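Local coordinates for protein lipoxygenase (Cyanothece sp., PDB 5EK8) that probably acts as a 9R-lipoxygenase, a non-heme iron enzyme that adds both atoms of molecular oxygen to polyunsaturated fatty acids, at residues K36-T41 against V133-I138; E72-D77 against R118-R123; I345-A350 against A585-A590; T286-H291 against A590-S595. All blocks are in the same frame, centred on the assembly; numbering follows the deposited sequence.

Overall arrangement
From the N terminus, the chain leaves helix 24-36 and K36-T41 meets strand 132-143 in contact 1, closing a loop rich in strand. Nested within that loop, contact 2 pairs strands 72-79 and 115-126. The two touch, because strands 115-126 and 132-143 are neighbours in one sheet, and R137 and D121 form a salt bridge between them. The chain then enters the largely helical part, where a second nested pair follows in series: contact 4 closes the loop from T286-H291 to A590-S595, and contact 3, inside it, joins helix 337-377 to A585-A590. Contacts 3 and 4 share A590, with centres 11 Å apart, about 47 Å or more from contacts 1 and 2.

Contact 1 (K36-T41 against V133-I138); sequences KQVSKT and VYTNRI
The contact between S39 and N136 includes one backbone hydrogen bond, S39 N to N136 O, at 2.9 Å and almost straight at 172°. Loop and strand run about 123° apart, end to end. T135 and R137 give their backbone bonds to R123 and D121 of strand 115-126, whereas the carbonyl of N136 is used on the other edge, by the loop. Van der Waals contacts surround this bond. S39 CB packs on N136 CB at 3.6 Å, and S39 OG, set anti to the backbone N (chi1 -175°), comes to 3.8 Å from I138 CG1. On the T135 flank, V38 CG1 meets T135 CG2 at 3.8 Å, the two side chains crossing obliquely. Further along, T41 lies across N136 at about a right angle, with T41 CB 3.4 Å from N136 ND2 and CG2 against the same end. Q37 O approaches R137 CB at 3.5 Å, while the rest of that arginine bends away to a salt bridge with D121. N136 also packs on N122 of strand 115-126. The segment K36-T41 lies in the loop between helix 24-36 and strand 53-61 and crosses strand 132-143, an edge strand of the four-stranded antiparallel sheet, in a β-rich N-terminal region consistent with the PLAT domain of lipoxygenases. One backbone bond amid van der Waals contacts implies a mainly apolar join, with the R137 charge paired to D121 inside the sheet.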
loop_
_atom_site.group_PDB
_atom_site.type_symbol
_atom_site.label_atom_id
_atom_site.label_comp_id
_atom_site.label_asym_id
_atom_site.label_seq_id
_atom_site.Cartn_x
_atom_site.Cartn_y
_atom_site.Cartn_z
ATOM N N LYS A 36 5.753 4.201 25.491
ATOM C CA LYS A 36 6.409 5.489 25.725
ATOM C C LYS A 36 5.917 6.555 24.747
ATOM O O LYS A 36 5.945 7.749 25.043
ATOM C CB LYS A 36 7.932 5.373 25.605
ATOM C CG LYS A 36 8.558 4.157 26.260
ATOM C CD LYS A 36 8.878 4.354 27.731
ATOM C CE LYS A 36 9.828 3.261 28.209
ATOM N NZ LYS A 36 10.442 3.560 29.531
ATOM N N GLN A 37 5.468 6.117 23.577
ATOM C CA GLN A 37 5.060 7.043 22.529
ATOM C C GLN A 37 3.628 7.522 22.739
ATOM O O GLN A 37 3.012 8.106 21.845
ATOM C CB GLN A 37 5.225 6.389 21.157
ATOM C CG GLN A 37 6.680 6.133 20.792
ATOM C CD GLN A 37 6.840 5.451 19.449
ATOM O OE1 GLN A 37 5.930 4.771 18.976
ATOM N NE2 GLN A 37 8.002 5.630 18.826
ATOM N N VAL A 38 3.107 7.280 23.937
ATOM C CA VAL A 38 1.809 7.808 24.326
ATOM C C VAL A 38 2.011 9.030 25.212
ATOM O O VAL A 38 2.699 8.957 26.229
ATOM C CB VAL A 38 0.961 6.760 25.075
ATOM C CG1 VAL A 38 -0.366 7.363 25.511
ATOM C CG2 VAL A 38 0.736 5.539 24.209
ATOM N N SER A 39 1.433 10.160 24.818
ATOM C CA SER A 39 1.554 11.380 25.608
ATOM C C SER A 39 0.381 11.521 26.575
ATOM O O SER A 39 -0.785 11.488 26.171
ATOM C CB SER A 39 1.644 12.608 24.703
ATOM O OG SER A 39 1.887 13.781 25.459
ATOM N N LYS A 40 0.700 11.658 27.855
ATOM C CA LYS A 40 -0.312 11.841 28.881
ATOM C C LYS A 40 -1.102 13.094 28.585
ATOM O O LYS A 40 -0.542 14.187 28.572
ATOM C CB LYS A 40 0.328 11.937 30.266
ATOM C CG LYS A 40 1.144 10.724 30.680
ATOM C CD LYS A 40 2.549 10.746 30.091
ATOM C CE LYS A 40 3.320 9.482 30.452
ATOM N NZ LYS A 40 2.626 8.233 30.012
ATOM N N THR A 41 -2.398 12.948 28.338
ATOM C CA THR A 41 -3.210 14.117 28.035
ATOM C C THR A 41 -3.406 14.958 29.296
ATOM O O THR A 41 -3.935 14.485 30.302
ATOM C CB THR A 41 -4.577 13.731 27.428
ATOM O OG1 THR A 41 -5.605 13.854 28.416
ATOM C CG2 THR A 41 -4.542 12.308 26.879
ATOM N N VAL A 133 -12.152 8.200 21.700
ATOM C CA VAL A 133 -11.073 8.247 22.681
ATOM C C VAL A 133 -9.823 8.839 22.043
ATOM O O VAL A 133 -9.294 8.299 21.070
ATOM C CB VAL A 133 -10.752 6.852 23.251
ATOM C CG1 VAL A 133 -9.494 6.897 24.112
ATOM C CG2 VAL A 133 -11.937 6.329 24.047
ATOM N N TYR A 134 -9.360 9.954 22.597
ATOM C CA TYR A 134 -8.225 10.680 22.041
ATOM C C TYR A 134 -6.920 10.325 22.752
ATOM O O TYR A 134 -6.767 10.545 23.953
ATOM C CB TYR A 134 -8.477 12.189 22.113
ATOM C CG TYR A 134 -9.562 12.674 21.172
ATOM C CD1 TYR A 134 -9.258 13.044 19.867
ATOM C CD2 TYR A 134 -10.886 12.755 21.585
ATOM C CE1 TYR A 134 -10.240 13.487 18.998
ATOM C CE2 TYR A 134 -11.880 13.195 20.724
ATOM C CZ TYR A 134 -11.552 13.562 19.430
ATOM O OH TYR A 134 -12.529 14.002 18.561
ATOM N N THR A 135 -5.978 9.778 21.993
ATOM C CA THR A 135 -4.710 9.331 22.550
ATOM C C THR A 135 -3.547 10.128 21.974
ATOM O O THR A 135 -3.205 9.977 20.804
ATOM C CB THR A 135 -4.483 7.845 22.270
ATOM O OG1 THR A 135 -5.709 7.130 22.475
ATOM C CG2 THR A 135 -3.400 7.296 23.180
ATOM N N ASN A 136 -2.933 10.963 22.808
ATOM C CA ASN A 136 -1.904 11.894 22.349
ATOM C C ASN A 136 -0.557 11.240 22.070
ATOM O O ASN A 136 -0.285 10.121 22.511
ATOM C CB ASN A 136 -1.705 13.020 23.367
ATOM C CG ASN A 136 -2.947 13.871 23.553
ATOM O OD1 ASN A 136 -3.897 13.779 22.774
ATOM N ND2 ASN A 136 -2.940 14.716 24.586
ATOM N N ARG A 137 0.278 11.967 21.335
ATOM C CA ARG A 137 1.629 11.547 20.981
ATOM C C ARG A 137 2.447 12.798 20.675
ATOM O O ARG A 137 1.959 13.715 20.012
ATOM C CB ARG A 137 1.613 10.600 19.777
ATOM C CG ARG A 137 2.946 10.480 19.052
ATOM C CD ARG A 137 2.747 10.205 17.560
ATOM N NE ARG A 137 3.999 10.351 16.819
ATOM C CZ ARG A 137 4.312 11.399 16.063
ATOM N NH1 ARG A 137 3.458 12.400 15.917
ATOM N NH2 ARG A 137 5.481 11.441 15.442
ATOM N N ILE A 138 3.682 12.847 21.161
ATOM C CA ILE A 138 4.511 14.032 20.961
ATOM C C ILE A 138 5.090 14.072 19.549
ATOM O O ILE A 138 5.941 13.259 19.184
ATOM C CB ILE A 138 5.649 14.102 21.989
ATOM C CG1 ILE A 138 5.069 14.362 23.380
ATOM C CG2 ILE A 138 6.651 15.192 21.610
ATOM C CD1 ILE A 138 6.107 14.424 24.472
#

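Contact 2 (E72-D77 against R118-R123); sequences ELEVWD and RVIDNR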
loop_
_atom_site.group_PDB
_atom_site.type_symbol
_atom_site.label_atom_id
_atom_site.label_comp_id
_atom_site.label_asym_id
_atom_site.label_seq_id
_atom_site.Cartn_x
_atom_site.Cartn_y
_atom_site.Cartn_z
ATOM N N GLU A 72 -2.612 20.501 18.169
ATOM C CA GLU A 72 -2.536 20.786 19.595
ATOM C C GLU A 72 -1.118 21.135 20.013
ATOM O O GLU A 72 -0.148 20.527 19.558
ATOM C CB GLU A 72 -3.062 19.605 20.418
ATOM C CG GLU A 72 -4.579 19.485 20.408
ATOM C CD GLU A 72 -5.087 18.245 21.126
ATOM O OE1 GLU A 72 -4.486 17.853 22.151
ATOM O OE2 GLU A 72 -6.089 17.661 20.662
ATOM N N LEU A 73 -1.017 22.132 20.883
ATOM C CA LEU A 73 0.261 22.587 21.401
ATOM C C LEU A 73 0.245 22.569 22.920
ATOM O O LEU A 73 -0.745 22.957 23.545
ATOM C CB LEU A 73 0.573 23.996 20.897
ATOM C CG LEU A 73 1.575 24.180 19.758
ATOM C CD1 LEU A 73 1.443 23.093 18.709
ATOM C CD2 LEU A 73 1.357 25.549 19.135
ATOM N N GLU A 74 1.342 22.116 23.513
ATOM C CA GLU A 74 1.467 22.126 24.963
ATOM C C GLU A 74 2.687 22.940 25.393
ATOM O O GLU A 74 3.785 22.769 24.862
ATOM C CB GLU A 74 1.553 20.698 25.509
ATOM C CG GLU A 74 0.295 19.857 25.269
ATOM C CD GLU A 74 0.404 18.434 25.816
ATOM O OE1 GLU A 74 1.523 18.007 26.176
ATOM O OE2 GLU A 74 -0.635 17.739 25.884
ATOM N N VAL A 75 2.485 23.842 26.343
ATOM C CA VAL A 75 3.595 24.603 26.896
ATOM C C VAL A 75 4.150 23.891 28.123
ATOM O O VAL A 75 3.432 23.625 29.084
ATOM C CB VAL A 75 3.177 26.035 27.266
ATOM C CG1 VAL A 75 4.205 26.667 28.190
ATOM C CG2 VAL A 75 2.999 26.866 26.012
ATOM N N TRP A 76 5.437 23.574 28.069
ATOM C CA TRP A 76 6.112 22.870 29.148
ATOM C C TRP A 76 7.329 23.642 29.621
ATOM O O TRP A 76 7.927 24.398 28.863
ATOM C CB TRP A 76 6.548 21.475 28.692
ATOM C CG TRP A 76 5.428 20.505 28.495
ATOM C CD1 TRP A 76 4.528 20.500 27.477
ATOM C CD2 TRP A 76 5.101 19.383 29.328
ATOM N NE1 TRP A 76 3.652 19.448 27.622
ATOM C CE2 TRP A 76 3.982 18.750 28.752
ATOM C CE3 TRP A 76 5.643 18.859 30.506
ATOM C CZ2 TRP A 76 3.392 17.615 29.314
ATOM C CZ3 TRP A 76 5.059 17.729 31.061
ATOM C CH2 TRP A 76 3.940 17.126 30.470
ATOM N N ASP A 77 7.700 23.443 30.874
ATOM C CA ASP A 77 8.996 23.884 31.340
ATOM C C ASP A 77 9.993 22.750 31.201
ATOM O O ASP A 77 9.822 21.680 31.805
ATOM C CB ASP A 77 8.942 24.345 32.790
ATOM C CG ASP A 77 10.299 24.755 33.306
ATOM O OD1 ASP A 77 11.060 23.878 33.769
ATOM O OD2 ASP A 77 10.617 25.956 33.238
ATOM N N ARG A 118 5.568 21.949 22.750
ATOM C CA ARG A 118 5.369 20.620 22.192
ATOM C C ARG A 118 4.230 20.590 21.182
ATOM O O ARG A 118 3.111 21.021 21.469
ATOM C CB ARG A 118 5.099 19.603 23.301
ATOM C CG ARG A 118 6.213 19.495 24.321
ATOM C CD ARG A 118 6.069 18.245 25.171
ATOM N NE ARG A 118 6.992 18.252 26.300
ATOM C CZ ARG A 118 7.015 17.324 27.252
ATOM N NH1 ARG A 118 6.165 16.305 27.210
ATOM N NH2 ARG A 118 7.889 17.415 28.246
ATOM N N VAL A 119 4.537 20.084 19.994
ATOM C CA VAL A 119 3.534 19.796 18.986
ATOM C C VAL A 119 3.021 18.388 19.242
ATOM O O VAL A 119 3.806 17.424 19.267
ATOM C CB VAL A 119 4.094 19.909 17.549
ATOM C CG1 VAL A 119 2.979 19.728 16.530
ATOM C CG2 VAL A 119 4.792 21.256 17.344
ATOM N N ILE A 120 1.704 18.293 19.421
ATOM C CA ILE A 120 1.037 17.076 19.859
ATOM C C ILE A 120 0.165 16.435 18.775
ATOM O O ILE A 120 -0.723 17.072 18.205
ATOM C CB ILE A 120 0.158 17.352 21.103
ATOM C CG1 ILE A 120 0.994 17.991 22.211
ATOM C CG2 ILE A 120 -0.498 16.069 21.604
ATOM C CD1 ILE A 120 2.149 17.131 22.666
ATOM N N ASP A 121 0.436 15.160 18.517
ATOM C CA ASP A 121 -0.337 14.327 17.603
ATOM C C ASP A 121 -1.413 13.592 18.396
ATOM O O ASP A 121 -1.371 13.601 19.625
ATOM C CB ASP A 121 0.589 13.327 16.911
ATOM C CG ASP A 121 0.180 13.026 15.496
ATOM O OD1 ASP A 121 -1.038 12.954 15.228
ATOM O OD2 ASP A 121 1.086 12.850 14.652
ATOM N N ASN A 122 -2.364 12.956 17.714
ATOM C CA ASN A 122 -3.267 12.022 18.394
ATOM C C ASN A 122 -4.078 11.117 17.464
ATOM O O ASN A 122 -4.484 11.518 16.375
ATOM C CB ASN A 122 -4.228 12.775 19.329
ATOM C CG ASN A 122 -5.330 13.492 18.590
ATOM O OD1 ASN A 122 -6.381 12.916 18.305
ATOM N ND2 ASN A 122 -5.108 14.763 18.291
ATOM N N ARG A 123 -4.299 9.885 17.915
ATOM C CA ARG A 123 -5.166 8.936 17.234
ATOM C C ARG A 123 -6.509 8.848 17.954
ATOM O O ARG A 123 -6.579 8.995 19.175
ATOM C CB ARG A 123 -4.510 7.558 17.176
ATOM C CG ARG A 123 -3.084 7.577 16.672
ATOM C CD ARG A 123 -2.481 6.177 16.651
ATOM N NE ARG A 123 -1.221 6.152 15.912
ATOM C CZ ARG A 123 -0.455 5.075 15.759
ATOM N NH1 ARG A 123 0.672 5.160 15.067
ATOM N NH2 ARG A 123 -0.814 3.915 16.295
#
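R118, first of its segment, lays its guanidinium flat on the indole of W76: the planes are 4° apart and R118 CZ stands 3.6 Å from the centroid of the W76 five-membered ring, a cation-pi stack over the face. Its chain, extended from CG to NE, carries CD over the same ring in a CH-pi contact, and NE forms a salt bridge with E116, which helps to position the arginine. E74 OE1 takes the N-H of W76 NE1 at 2.9 Å, nearly in the ring plane, which helps to hold the indole's rotation. The backbone of R118 pairs with E74 in both directions, R118 N to E74 O and E74 N to R118 O each at 2.9 Å, as a hydrogen-bonded antiparallel pair. V119 forms the following non-hydrogen-bonded pair with L73; V119 CG2 faces L73 CD1 at 4.1 Å on the other face of the sheet, where L73 also packs on F98 and I100. I120 returns to the R118 face. I120 N bonds to E72 O at 2.9 Å, and I120 CG1 lies across the E74 stem, 3.6 Å from E74 CG. D121 turns to R137 of strand 132-143. The strands are central neighbours in the antiparallel sheet of the probable PLAT domain. An indole held at its edge by one hydrogen bond and covered on one face by a cation implies a polarised stack, in which the E74 carboxylate, by accepting the indole N-H, may make the ring more electron-rich.

Contact 3 (I345-A350 against A585-A590); sequences IFRTAA and AYNSLA
R347 and Y586 supply the polar link, R347 NE donating to Y586 O at 2.8 Å with an N-H...O angle of 155°. The acceptor is tilted slightly from the guanidinium plane, and the same residue receives the arginine through its ring. The guanidinium lies over one face of the Y586 ring, offset toward the rim, with planes 11° apart; R347 CD adds a CH-pi contact, 3.6 Å from the Y586 ring centroid. A bend at chi3 (-63°) brings the guanidinium over the ring, the two side chains crossing at about a right angle. The second group of contacts is packing against the side-chain stems of R347 and T348. N587 lays its side chain beside R347, N587 OD1 3.6 Å from R347 CB, while its ND2 is hydrogen-bonded to E580 O. T348 meets the loop with its carbons: T348 CB is 3.3 Å from S588 O, and T348 CA makes a weak C-H...O contact with the same oxygen. T348 CG2 comes 3.7 Å from S588 OG. S588 OG bonds to A590 O at 2.7 Å, a link within the loop. Helix 337-377 farther on carries the iron ligands H359 and H364, and L589, whose side chain sits about 9 Å from that of H359, packs on L351 and E355 of the same helix. The contact joins this long helix to the loop leading to helix 608-623. Its chemistry implies that Y586 pairs with R347 twice, its carbonyl taking NE-H and its ring covering one face of the guanidinium.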
loop_
_atom_site.group_PDB
_atom_site.type_symbol
_atom_site.label_atom_id
_atom_site.label_comp_id
_atom_site.label_asym_id
_atom_site.label_seq_id
_atom_site.Cartn_x
_atom_site.Cartn_y
_atom_site.Cartn_z
ATOM N N ILE A 345 3.802 -19.562 -19.118
ATOM C CA ILE A 345 4.478 -18.313 -19.475
ATOM C C ILE A 345 3.557 -17.105 -19.265
ATOM O O ILE A 345 3.949 -16.104 -18.641
ATOM C CB ILE A 345 4.972 -18.333 -20.935
ATOM C CG1 ILE A 345 6.139 -19.310 -21.083
ATOM C CG2 ILE A 345 5.415 -16.944 -21.361
ATOM C CD1 ILE A 345 6.776 -19.302 -22.449
ATOM N N PHE A 346 2.331 -17.212 -19.775
ATOM C CA PHE A 346 1.325 -16.192 -19.520
ATOM C C PHE A 346 1.168 -15.953 -18.028
ATOM O O PHE A 346 1.143 -14.806 -17.585
ATOM C CB PHE A 346 -0.027 -16.579 -20.112
ATOM C CG PHE A 346 -1.084 -15.527 -19.920
ATOM C CD1 PHE A 346 -1.228 -14.500 -20.838
ATOM C CD2 PHE A 346 -1.922 -15.554 -18.819
ATOM C CE1 PHE A 346 -2.192 -13.523 -20.663
ATOM C CE2 PHE A 346 -2.887 -14.581 -18.640
ATOM C CZ PHE A 346 -3.025 -13.567 -19.565
ATOM N N ARG A 347 1.054 -17.039 -17.262
ATOM C CA ARG A 347 0.889 -16.932 -15.812
ATOM C C ARG A 347 2.000 -16.114 -15.161
ATOM O O ARG A 347 1.748 -15.313 -14.261
ATOM C CB ARG A 347 0.841 -18.317 -15.169
ATOM C CG ARG A 347 -0.537 -18.926 -15.113
ATOM C CD ARG A 347 -0.567 -20.061 -14.109
ATOM N NE ARG A 347 0.312 -21.170 -14.477
ATOM C CZ ARG A 347 -0.037 -22.156 -15.296
ATOM N NH1 ARG A 347 -1.249 -22.172 -15.839
ATOM N NH2 ARG A 347 0.825 -23.124 -15.578
ATOM N N THR A 348 3.228 -16.320 -15.621
ATOM C CA THR A 348 4.372 -15.631 -15.040
ATOM C C THR A 348 4.376 -14.153 -15.419
ATOM O O THR A 348 4.670 -13.285 -14.583
ATOM C CB THR A 348 5.696 -16.267 -15.481
ATOM O OG1 THR A 348 5.761 -16.282 -16.913
ATOM C CG2 THR A 348 5.803 -17.689 -14.956
ATOM N N ALA A 349 4.053 -13.861 -16.675
ATOM C CA ALA A 349 3.942 -12.462 -17.084
ATOM C C ALA A 349 2.857 -11.770 -16.258
ATOM O O ALA A 349 3.012 -10.619 -15.835
ATOM C CB ALA A 349 3.648 -12.348 -18.572
ATOM N N ALA A 350 1.774 -12.498 -16.002
ATOM C CA ALA A 350 0.647 -11.966 -15.249
ATOM C C ALA A 350 0.999 -11.790 -13.779
ATOM O O ALA A 350 0.447 -10.922 -13.106
ATOM C CB ALA A 350 -0.564 -12.868 -15.398
ATOM N N ALA A 585 6.376 -24.785 -9.580
ATOM C CA ALA A 585 6.128 -25.449 -10.854
ATOM C C ALA A 585 5.011 -24.759 -11.641
ATOM O O ALA A 585 4.951 -24.834 -12.871
ATOM C CB ALA A 585 5.788 -26.910 -10.626
ATOM N N TYR A 586 4.132 -24.082 -10.913
ATOM C CA TYR A 586 2.922 -23.512 -11.488
ATOM C C TYR A 586 3.102 -22.044 -11.864
ATOM O O TYR A 586 2.491 -21.554 -12.819
ATOM C CB TYR A 586 1.768 -23.671 -10.499
ATOM C CG TYR A 586 0.490 -22.977 -10.898
ATOM C CD1 TYR A 586 -0.317 -23.486 -11.907
ATOM C CD2 TYR A 586 0.083 -21.814 -10.258
ATOM C CE1 TYR A 586 -1.493 -22.848 -12.271
ATOM C CE2 TYR A 586 -1.091 -21.174 -10.610
ATOM C CZ TYR A 586 -1.877 -21.696 -11.614
ATOM O OH TYR A 586 -3.042 -21.051 -11.972
ATOM N N ASN A 587 3.951 -21.351 -11.117
ATOM C CA ASN A 587 4.127 -19.927 -11.330
ATOM C C ASN A 587 5.404 -19.356 -10.726
ATOM O O ASN A 587 5.941 -19.887 -9.758
ATOM C CB ASN A 587 2.925 -19.173 -10.768
ATOM C CG ASN A 587 2.493 -18.030 -11.663
ATOM O OD1 ASN A 587 3.238 -17.617 -12.551
ATOM N ND2 ASN A 587 1.287 -17.513 -11.438
ATOM N N SER A 588 5.887 -18.275 -11.328
ATOM C CA SER A 588 7.025 -17.531 -10.804
ATOM C C SER A 588 7.023 -16.117 -11.384
ATOM O O SER A 588 6.188 -15.781 -12.228
ATOM C CB SER A 588 8.338 -18.244 -11.120
ATOM O OG SER A 588 8.426 -18.553 -12.497
ATOM N N LEU A 589 7.951 -15.283 -10.928
ATOM C CA LEU A 589 8.021 -13.910 -11.411
ATOM C C LEU A 589 8.777 -13.831 -12.729
ATOM O O LEU A 589 8.794 -12.782 -13.379
ATOM C CB LEU A 589 8.674 -13.007 -10.363
ATOM C CG LEU A 589 7.851 -12.806 -9.088
ATOM C CD1 LEU A 589 8.663 -12.089 -8.017
ATOM C CD2 LEU A 589 6.586 -12.031 -9.397
ATOM N N ALA A 590 9.381 -14.949 -13.130
ATOM C CA ALA A 590 10.119 -15.031 -14.386
ATOM C C ALA A 590 10.507 -16.467 -14.725
ATOM O O ALA A 590 10.401 -17.363 -13.889
ATOM C CB ALA A 590 11.367 -14.156 -14.329
#

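Contact 4 (T286-H291 against A590-S595); sequences TEHDLH and ALRNGS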
loop_
_atom_site.group_PDB
_atom_site.type_symbol
_atom_site.label_atom_id
_atom_site.label_comp_id
_atom_site.label_asym_id
_atom_site.label_seq_id
_atom_site.Cartn_x
_atom_site.Cartn_y
_atom_site.Cartn_z
ATOM N N THR A 286 19.849 -9.618 -17.424
ATOM C CA THR A 286 20.640 -10.573 -18.192
ATOM C C THR A 286 20.262 -12.035 -17.937
ATOM O O THR A 286 20.549 -12.901 -18.763
ATOM C CB THR A 286 22.138 -10.406 -17.901
ATOM O OG1 THR A 286 22.375 -10.608 -16.502
ATOM C CG2 THR A 286 22.602 -9.015 -18.298
ATOM N N GLU A 287 19.617 -12.312 -16.808
ATOM C CA GLU A 287 19.340 -13.695 -16.420
ATOM C C GLU A 287 18.059 -14.254 -17.046
ATOM O O GLU A 287 18.068 -15.330 -17.644
ATOM C CB GLU A 287 19.251 -13.819 -14.892
ATOM C CG GLU A 287 20.483 -13.345 -14.131
ATOM C CD GLU A 287 20.392 -11.885 -13.703
ATOM O OE1 GLU A 287 19.345 -11.485 -13.145
ATOM O OE2 GLU A 287 21.369 -11.137 -13.927
ATOM N N HIS A 288 16.957 -13.524 -16.904
ATOM C CA HIS A 288 15.647 -14.058 -17.263
ATOM C C HIS A 288 15.228 -13.746 -18.696
ATOM O O HIS A 288 15.782 -12.859 -19.346
ATOM C CB HIS A 288 14.581 -13.523 -16.303
ATOM C CG HIS A 288 14.969 -13.607 -14.859
ATOM N ND1 HIS A 288 15.400 -12.513 -14.142
ATOM C CD2 HIS A 288 14.995 -14.655 -14.002
ATOM C CE1 HIS A 288 15.673 -12.882 -12.903
ATOM N NE2 HIS A 288 15.436 -14.177 -12.792
ATOM N N ASP A 289 14.237 -14.489 -19.174
ATOM C CA ASP A 289 13.639 -14.239 -20.472
ATOM C C ASP A 289 12.516 -13.216 -20.345
ATOM O O ASP A 289 12.015 -12.967 -19.248
ATOM C CB ASP A 289 13.105 -15.537 -21.079
ATOM C CG ASP A 289 14.202 -16.536 -21.384
ATOM O OD1 ASP A 289 15.380 -16.132 -21.479
ATOM O OD2 ASP A 289 13.882 -17.732 -21.534
ATOM N N LEU A 290 12.126 -12.631 -21.477
ATOM C CA LEU A 290 10.997 -11.705 -21.530
ATOM C C LEU A 290 10.034 -12.117 -22.632
ATOM O O LEU A 290 10.453 -12.381 -23.760
ATOM C CB LEU A 290 11.471 -10.274 -21.773
ATOM C CG LEU A 290 11.245 -9.232 -20.679
ATOM C CD1 LEU A 290 11.498 -7.838 -21.235
ATOM C CD2 LEU A 290 9.847 -9.344 -20.103
ATOM N N HIS A 291 8.744 -12.164 -22.316
ATOM C CA HIS A 291 7.759 -12.599 -23.301
ATOM C C HIS A 291 6.600 -11.623 -23.480
ATOM O O HIS A 291 5.842 -11.351 -22.547
ATOM C CB HIS A 291 7.207 -13.975 -22.923
ATOM C CG HIS A 291 8.267 -15.004 -22.681
ATOM N ND1 HIS A 291 8.939 -15.637 -23.705
ATOM C CD2 HIS A 291 8.772 -15.508 -21.530
ATOM C CE1 HIS A 291 9.814 -16.485 -23.195
ATOM N NE2 HIS A 291 9.737 -16.422 -21.878
ATOM N N ALA A 590 9.381 -14.949 -13.130
ATOM C CA ALA A 590 10.119 -15.031 -14.386
ATOM C C ALA A 590 10.507 -16.467 -14.725
ATOM O O ALA A 590 10.401 -17.363 -13.889
ATOM C CB ALA A 590 11.367 -14.156 -14.329
ATOM N N LEU A 591 10.959 -16.673 -15.960
ATOM C CA LEU A 591 11.488 -17.964 -16.392
ATOM C C LEU A 591 12.856 -17.774 -17.047
ATOM O O LEU A 591 13.272 -16.644 -17.316
ATOM C CB LEU A 591 10.520 -18.652 -17.356
ATOM C CG LEU A 591 9.122 -18.991 -16.824
ATOM C CD1 LEU A 591 8.292 -19.695 -17.886
ATOM C CD2 LEU A 591 9.199 -19.842 -15.570
ATOM N N ARG A 592 13.557 -18.874 -17.307
ATOM C CA ARG A 592 14.925 -18.794 -17.813
ATOM C C ARG A 592 15.192 -19.740 -18.982
ATOM O O ARG A 592 14.406 -20.644 -19.258
ATOM C CB ARG A 592 15.924 -19.088 -16.685
ATOM C CG ARG A 592 15.777 -18.183 -15.471
ATOM C CD ARG A 592 16.893 -18.373 -14.448
ATOM N NE ARG A 592 16.855 -19.672 -13.783
ATOM C CZ ARG A 592 17.777 -20.616 -13.949
ATOM N NH1 ARG A 592 18.807 -20.397 -14.756
ATOM N NH2 ARG A 592 17.677 -21.774 -13.306
ATOM N N ASN A 593 16.310 -19.500 -19.663
ATOM C CA ASN A 593 16.870 -20.405 -20.669
ATOM C C ASN A 593 15.907 -20.894 -21.748
ATOM O O ASN A 593 15.999 -22.032 -22.200
ATOM C CB ASN A 593 17.489 -21.612 -19.970
ATOM C CG ASN A 593 18.637 -21.227 -19.061
ATOM O OD1 ASN A 593 18.678 -21.614 -17.893
ATOM N ND2 ASN A 593 19.578 -20.456 -19.592
ATOM N N GLY A 594 14.997 -20.023 -22.173
ATOM C CA GLY A 594 14.076 -20.350 -23.247
ATOM C C GLY A 594 12.645 -20.443 -22.766
ATOM O O GLY A 594 11.710 -20.348 -23.562
ATOM N N SER A 595 12.487 -20.660 -21.461
ATOM C CA SER A 595 11.182 -20.728 -20.803
ATOM C C SER A 595 10.304 -21.875 -21.296
ATOM O O SER A 595 9.182 -22.048 -20.820
ATOM C CB SER A 595 10.423 -19.410 -20.980
ATOM O OG SER A 595 11.171 -18.314 -20.490
HETATM O O HOH W 1 9.964 -14.455 -17.633
#
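D289 and S595 meet first through the aspartate stem. D289 CB, with CG anti to the carbonyl carbon (chi1 -65°), lies 3.4 Å from S595 OG. CG lies near S595 OG and G594 N; D289 OD1 comes no nearer than 3.9 Å to N593 N; OD2 takes two hydrogen bonds. The syn lone pair of D289 OD2 receives G594 N at 2.6 Å, the anti lone pair S595 OG at 3.0 Å. These donors belong to a type I' β turn from R592 to S595, closed by the backbone bond S595 N to R592 O, so OD2 is bonded to two residues of the turn. S595 OG then accepts from H291 NE2 at 2.8 Å, within the imidazole plane, and H291 ND1 goes on to S313 OG. Backbone support comes from D289 N to L591 O at 3.0 Å, while a water joins D289 O to L591 N. H288 flanks the aspartate, H288 CD2 3.7 Å from A590 CB; its polar ends are spent on D285 and E610. D285 is a ligand of the sodium ion, which lies about 4 Å from the H288 side chain. S595 and L591 also pack on I345 of helix 337-377.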